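Local coordinates for protein fatty acid amide hydrolase (Candida albicans, PDB 6KVR) that probably hydrolyses monocarboxylic acid amides to the carboxylate and ammonium, as a member of the amidase signature family, at residues P204-F216 with L408-N422. Numbering follows the deposited sequence.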
loop_
_atom_site.group_PDB
_atom_site.type_symbol
_atom_site.label_atom_id
_atom_site.label_comp_id
_atom_site.label_asym_id
_atom_site.label_seq_id
_atom_site.Cartn_x
_atom_site.Cartn_y
_atom_site.Cartn_z
ATOM N N PRO A 204 -19.907 18.532 0.231
ATOM C CA PRO A 204 -19.991 19.375 -0.964
ATOM C C PRO A 204 -20.117 18.563 -2.245
ATOM O O PRO A 204 -19.706 17.403 -2.322
ATOM C CB PRO A 204 -18.664 20.139 -0.939
ATOM C CG PRO A 204 -17.725 19.154 -0.235
ATOM C CD PRO A 204 -18.584 18.588 0.867
ATOM N N GLN A 205 -20.696 19.202 -3.264
ATOM C CA GLN A 205 -20.560 18.729 -4.636
ATOM C C GLN A 205 -19.083 18.554 -5.008
ATOM O O GLN A 205 -18.260 19.450 -4.773
ATOM C CB GLN A 205 -21.251 19.738 -5.558
ATOM C CG GLN A 205 -21.056 19.545 -7.045
ATOM C CD GLN A 205 -21.417 20.824 -7.808
ATOM O OE1 GLN A 205 -20.652 21.794 -7.819
ATOM N NE2 GLN A 205 -22.584 20.834 -8.429
ATOM N N THR A 206 -18.760 17.392 -5.593
ATOM C CA THR A 206 -17.452 16.858 -6.016
ATOM C C THR A 206 -16.654 16.278 -4.852
ATOM O O THR A 206 -15.652 15.595 -5.102
ATOM C CB THR A 206 -16.531 17.860 -6.760
ATOM O OG1 THR A 206 -15.909 18.770 -5.833
ATOM C CG2 THR A 206 -17.275 18.650 -7.839
ATOM N N LEU A 207 -17.048 16.516 -3.598
ATOM C CA LEU A 207 -16.313 16.052 -2.414
ATOM C C LEU A 207 -14.922 16.660 -2.326
ATOM O O LEU A 207 -14.055 16.108 -1.670
ATOM C CB LEU A 207 -16.187 14.523 -2.374
ATOM C CG LEU A 207 -17.481 13.745 -2.557
ATOM C CD1 LEU A 207 -17.247 12.239 -2.396
ATOM C CD2 LEU A 207 -18.526 14.253 -1.582
HETATM N N MSE A 208 -14.671 17.761 -3.015
HETATM C CA MSE A 208 -13.355 18.390 -3.020
HETATM C C MSE A 208 -13.466 19.875 -2.655
HETATM O O MSE A 208 -12.938 20.744 -3.350
HETATM C CB MSE A 208 -12.693 18.211 -4.399
HETATM C CG MSE A 208 -12.412 16.754 -4.781
HETATM SE SE MSE A 208 -10.985 16.083 -3.550
HETATM C CE MSE A 208 -9.445 16.931 -4.507
ATOM N N HIS A 209 -14.179 20.143 -1.564
ATOM C CA HIS A 209 -14.147 21.429 -0.886
ATOM C C HIS A 209 -13.791 21.209 0.578
ATOM O O HIS A 209 -14.217 20.230 1.197
ATOM C CB HIS A 209 -15.511 22.202 -0.872
ATOM C CG HIS A 209 -16.237 22.275 -2.178
ATOM N ND1 HIS A 209 -17.361 23.068 -2.342
ATOM C CD2 HIS A 209 -16.033 21.664 -3.369
ATOM C CE1 HIS A 209 -17.807 22.947 -3.578
ATOM N NE2 HIS A 209 -17.028 22.096 -4.221
ATOM N N LEU A 210 -13.073 22.160 1.158
ATOM C CA LEU A 210 -13.053 22.246 2.618
ATOM C C LEU A 210 -14.253 23.040 3.134
ATOM O O LEU A 210 -14.136 23.869 4.038
ATOM C CB LEU A 210 -11.733 22.844 3.095
ATOM C CG LEU A 210 -10.484 21.990 2.815
ATOM C CD1 LEU A 210 -9.270 22.494 3.607
ATOM C CD2 LEU A 210 -10.710 20.497 3.078
ATOM N N ASP A 211 -15.421 22.752 2.564
ATOM C CA ASP A 211 -16.688 23.460 2.752
ATOM C C ASP A 211 -17.796 22.521 2.269
ATOM O O ASP A 211 -17.521 21.374 1.906
ATOM C CB ASP A 211 -16.682 24.788 1.989
ATOM C CG ASP A 211 -17.825 25.694 2.388
ATOM O OD1 ASP A 211 -18.265 26.501 1.534
ATOM O OD2 ASP A 211 -18.285 25.599 3.558
ATOM N N SER A 212 -19.045 23.022 2.187
ATOM C CA SER A 212 -20.200 22.138 2.054
ATOM C C SER A 212 -21.137 22.387 0.866
ATOM O O SER A 212 -22.062 21.580 0.670
ATOM C CB SER A 212 -21.047 22.188 3.340
ATOM O OG SER A 212 -21.142 23.507 3.848
ATOM N N ALA A 213 -20.945 23.442 0.067
ATOM C CA ALA A 213 -21.977 23.805 -0.911
ATOM C C ALA A 213 -22.314 22.630 -1.819
ATOM O O ALA A 213 -21.430 22.014 -2.414
ATOM C CB ALA A 213 -21.539 25.005 -1.758
ATOM N N ASN A 214 -23.604 22.314 -1.903
ATOM C CA ASN A 214 -24.099 21.288 -2.811
ATOM C C ASN A 214 -25.504 21.674 -3.274
ATOM O O ASN A 214 -26.164 22.533 -2.678
ATOM C CB ASN A 214 -24.110 19.915 -2.133
ATOM C CG ASN A 214 -25.148 19.830 -1.026
ATOM O OD1 ASN A 214 -26.329 19.580 -1.287
ATOM N ND2 ASN A 214 -24.713 20.034 0.216
ATOM N N ASN A 215 -25.963 21.012 -4.335
ATOM C CA ASN A 215 -27.250 21.321 -4.943
ATOM C C ASN A 215 -28.425 20.610 -4.286
ATOM O O ASN A 215 -29.553 20.770 -4.755
ATOM C CB ASN A 215 -27.228 20.979 -6.436
ATOM C CG ASN A 215 -26.566 22.066 -7.256
ATOM O OD1 ASN A 215 -26.845 23.252 -7.065
ATOM N ND2 ASN A 215 -25.670 21.678 -8.153
ATOM N N PHE A 216 -28.204 19.817 -3.237
ATOM C CA PHE A 216 -29.328 19.168 -2.562
ATOM C C PHE A 216 -29.842 20.033 -1.410
ATOM O O PHE A 216 -31.012 20.411 -1.387
ATOM C CB PHE A 216 -28.932 17.790 -2.017
ATOM C CG PHE A 216 -28.583 16.762 -3.058
ATOM C CD1 PHE A 216 -27.324 16.736 -3.640
ATOM C CD2 PHE A 216 -29.481 15.752 -3.380
ATOM C CE1 PHE A 216 -26.985 15.747 -4.570
ATOM C CE2 PHE A 216 -29.142 14.765 -4.302
ATOM C CZ PHE A 216 -27.895 14.765 -4.892
ATOM N N LEU A 408 -20.563 14.831 -13.096
ATOM C CA LEU A 408 -21.255 16.116 -13.054
ATOM C C LEU A 408 -22.107 16.345 -14.300
ATOM O O LEU A 408 -23.251 16.798 -14.193
ATOM C CB LEU A 408 -20.249 17.255 -12.881
ATOM C CG LEU A 408 -19.642 17.477 -11.481
ATOM C CD1 LEU A 408 -18.428 18.416 -11.530
ATOM C CD2 LEU A 408 -20.669 17.963 -10.451
ATOM N N SER A 409 -21.573 16.035 -15.488
ATOM C CA SER A 409 -22.316 16.234 -16.732
ATOM C C SER A 409 -23.467 15.240 -16.896
ATOM O O SER A 409 -24.389 15.506 -17.682
ATOM C CB SER A 409 -21.372 16.139 -17.941
ATOM O OG SER A 409 -20.884 14.807 -18.106
ATOM N N GLY A 410 -23.448 14.114 -16.172
ATOM C CA GLY A 410 -24.572 13.187 -16.228
ATOM C C GLY A 410 -25.895 13.793 -15.792
ATOM O O GLY A 410 -26.959 13.284 -16.166
ATOM N N SER A 411 -25.859 14.848 -14.976
ATOM C CA SER A 411 -27.064 15.569 -14.610
ATOM C C SER A 411 -27.064 17.009 -15.096
ATOM O O SER A 411 -28.093 17.683 -14.973
ATOM C CB SER A 411 -27.247 15.562 -13.087
ATOM O OG SER A 411 -26.415 16.558 -12.505
ATOM N N ASN A 412 -25.931 17.510 -15.595
ATOM C CA ASN A 412 -25.794 18.901 -16.021
ATOM C C ASN A 412 -26.102 19.895 -14.897
ATOM O O ASN A 412 -26.459 21.045 -15.163
ATOM C CB ASN A 412 -26.669 19.161 -17.247
ATOM C CG ASN A 412 -26.074 18.560 -18.496
ATOM O OD1 ASN A 412 -26.627 17.632 -19.083
ATOM N ND2 ASN A 412 -24.912 19.054 -18.883
ATOM N N GLU A 413 -25.940 19.465 -13.641
ATOM C CA GLU A 413 -26.217 20.311 -12.485
ATOM C C GLU A 413 -25.285 21.522 -12.464
ATOM O O GLU A 413 -24.149 21.444 -12.943
ATOM C CB GLU A 413 -26.055 19.517 -11.179
ATOM C CG GLU A 413 -24.648 18.909 -10.941
ATOM C CD GLU A 413 -24.456 18.362 -9.508
ATOM O OE1 GLU A 413 -24.551 19.153 -8.532
ATOM O OE2 GLU A 413 -24.213 17.136 -9.348
ATOM N N PRO A 414 -25.737 22.655 -11.909
ATOM C CA PRO A 414 -24.901 23.865 -11.935
ATOM C C PRO A 414 -23.665 23.709 -11.054
ATOM O O PRO A 414 -23.723 23.157 -9.953
ATOM C CB PRO A 414 -25.837 24.967 -11.407
ATOM C CG PRO A 414 -26.929 24.255 -10.682
ATOM C CD PRO A 414 -27.080 22.918 -11.347
ATOM N N LEU A 415 -22.543 24.212 -11.558
ATOM C CA LEU A 415 -21.281 24.125 -10.834
ATOM C C LEU A 415 -21.242 25.114 -9.671
ATOM O O LEU A 415 -21.548 26.299 -9.829
ATOM C CB LEU A 415 -20.126 24.390 -11.789
ATOM C CG LEU A 415 -19.939 23.290 -12.843
ATOM C CD1 LEU A 415 -18.742 23.596 -13.714
ATOM C CD2 LEU A 415 -19.773 21.931 -12.185
ATOM N N THR A 416 -20.874 24.613 -8.498
ATOM C CA THR A 416 -20.632 25.442 -7.324
ATOM C C THR A 416 -19.324 26.236 -7.478
ATOM O O THR A 416 -18.436 25.881 -8.262
ATOM C CB THR A 416 -20.623 24.519 -6.102
ATOM O OG1 THR A 416 -21.982 24.237 -5.710
ATOM C CG2 THR A 416 -19.795 25.042 -4.957
ATOM N N LYS A 417 -19.220 27.338 -6.733
ATOM C CA LYS A 417 -18.030 28.187 -6.807
ATOM C C LYS A 417 -16.757 27.414 -6.453
ATOM O O LYS A 417 -15.754 27.472 -7.178
ATOM C CB LYS A 417 -18.189 29.398 -5.880
ATOM C CG LYS A 417 -16.940 30.271 -5.816
ATOM C CD LYS A 417 -17.043 31.362 -4.767
ATOM C CE LYS A 417 -15.650 31.852 -4.394
ATOM N NZ LYS A 417 -15.690 32.711 -3.192
ATOM N N LEU A 418 -16.761 26.710 -5.326
ATOM C CA LEU A 418 -15.539 25.993 -4.969
ATOM C C LEU A 418 -15.334 24.743 -5.810
ATOM O O LEU A 418 -14.249 24.159 -5.755
ATOM C CB LEU A 418 -15.524 25.647 -3.470
ATOM C CG LEU A 418 -15.318 26.890 -2.585
ATOM C CD1 LEU A 418 -15.136 26.549 -1.104
ATOM C CD2 LEU A 418 -14.146 27.764 -3.105
ATOM N N THR A 419 -16.332 24.341 -6.602
ATOM C CA THR A 419 -16.155 23.238 -7.543
ATOM C C THR A 419 -15.337 23.700 -8.740
ATOM O O THR A 419 -14.385 23.025 -9.147
ATOM C CB THR A 419 -17.518 22.698 -7.988
ATOM O OG1 THR A 419 -18.042 21.836 -6.975
ATOM C CG2 THR A 419 -17.422 21.920 -9.282
ATOM N N LYS A 420 -15.698 24.858 -9.303
ATOM C CA LYS A 420 -14.855 25.518 -10.294
ATOM C C LYS A 420 -13.425 25.667 -9.777
ATOM O O LYS A 420 -12.457 25.470 -10.517
ATOM C CB LYS A 420 -15.444 26.888 -10.636
ATOM C CG LYS A 420 -16.871 26.841 -11.204
ATOM C CD LYS A 420 -17.403 28.259 -11.486
ATOM C CE LYS A 420 -18.684 28.240 -12.308
ATOM N NZ LYS A 420 -19.272 29.611 -12.482
ATOM N N TRP A 421 -13.283 26.008 -8.499
ATOM C CA TRP A 421 -11.964 26.170 -7.907
ATOM C C TRP A 421 -11.156 24.866 -7.972
ATOM O O TRP A 421 -10.016 24.857 -8.451
ATOM C CB TRP A 421 -12.120 26.665 -6.460
ATOM C CG TRP A 421 -10.838 26.794 -5.730
ATOM C CD1 TRP A 421 -10.347 25.939 -4.780
ATOM C CD2 TRP A 421 -9.843 27.815 -5.904
ATOM N NE1 TRP A 421 -9.118 26.378 -4.338
ATOM C CE2 TRP A 421 -8.781 27.519 -5.018
ATOM C CE3 TRP A 421 -9.750 28.949 -6.714
ATOM C CZ2 TRP A 421 -7.646 28.330 -4.912
ATOM C CZ3 TRP A 421 -8.617 29.751 -6.615
ATOM C CH2 TRP A 421 -7.581 29.437 -5.722
ATOM N N ASN A 422 -11.718 23.752 -7.481
ATOM C CA ASN A 422 -10.906 22.535 -7.411
ATOM C C ASN A 422 -10.748 21.862 -8.770
ATOM O O ASN A 422 -9.769 21.138 -8.978
ATOM C CB ASN A 422 -11.480 21.539 -6.383
ATOM C CG ASN A 422 -12.643 20.730 -6.923
ATOM O OD1 ASN A 422 -12.474 19.798 -7.728
ATOM N ND2 ASN A 422 -13.837 21.070 -6.475
HETATM O O HOH W 1 -12.597 23.486 -3.398
HETATM O O HOH W 2 -24.586 18.977 -5.564
#
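Leu408, in helix 402-409, lays CD2 against Gln205 CG at 3.8 Å, the two side chains crossing at about a right angle, while its CD1 meets the methyl of Thr206. At Glu413, OE1 collects two amide donors. Asn215 ND2 donates to the anti lone pair of Glu413 OE1, whereas Gln205 NE2 comes 2.6 Å from Glu413 OE1 from above the carboxylate plane, 60° out of it. The same two amides also share the carbonyl of Pro414, with Gln205 NE2 and Asn215 ND2 each 3.0 Å from Pro414 O. Each amide nitrogen thus uses both N-H groups on acceptors close to its own amide plane, which fixes the rotation of the two amides. Water 2 adds a link from Asn215 N to Glu413 OE1.

The extended Gln205 chain, CG anti to the backbone N (chi1 171°), carries OE1 on to Thr416, whose backbone N binds it nearly straight (166°). Thr416 CG2 touches both the His209 ring edge at CE1 and Ala213 CB. Leu418 CB then lies over one face of the His209 ring, 3.5 Å from its centroid, a CH-pi contact; Pro204 CB covers the opposite face. The hydroxyl of Thr419 is used in both directions: OG1 accepts from His209 NE2 at 2.9 Å, in the ring plane, and donates to Gln205 OE1 at 2.7 Å. One turn on, Asn422 ND2, besides its bond to Leu418 O, makes a weak bond to Thr206 OG1, the oxygen of an ST turn, and water 1 joins Met208 O to Leu418 O.

This buried contact pins the loop between strands 199-201 and 221-222, which contains the predicted substrate-binding Leu207, against the linker and start of helix 417-423; helix 20-40 flanks Asn215 and Glu413 through Tyr23, and helix 235-243 touches Pro204 and Ser212.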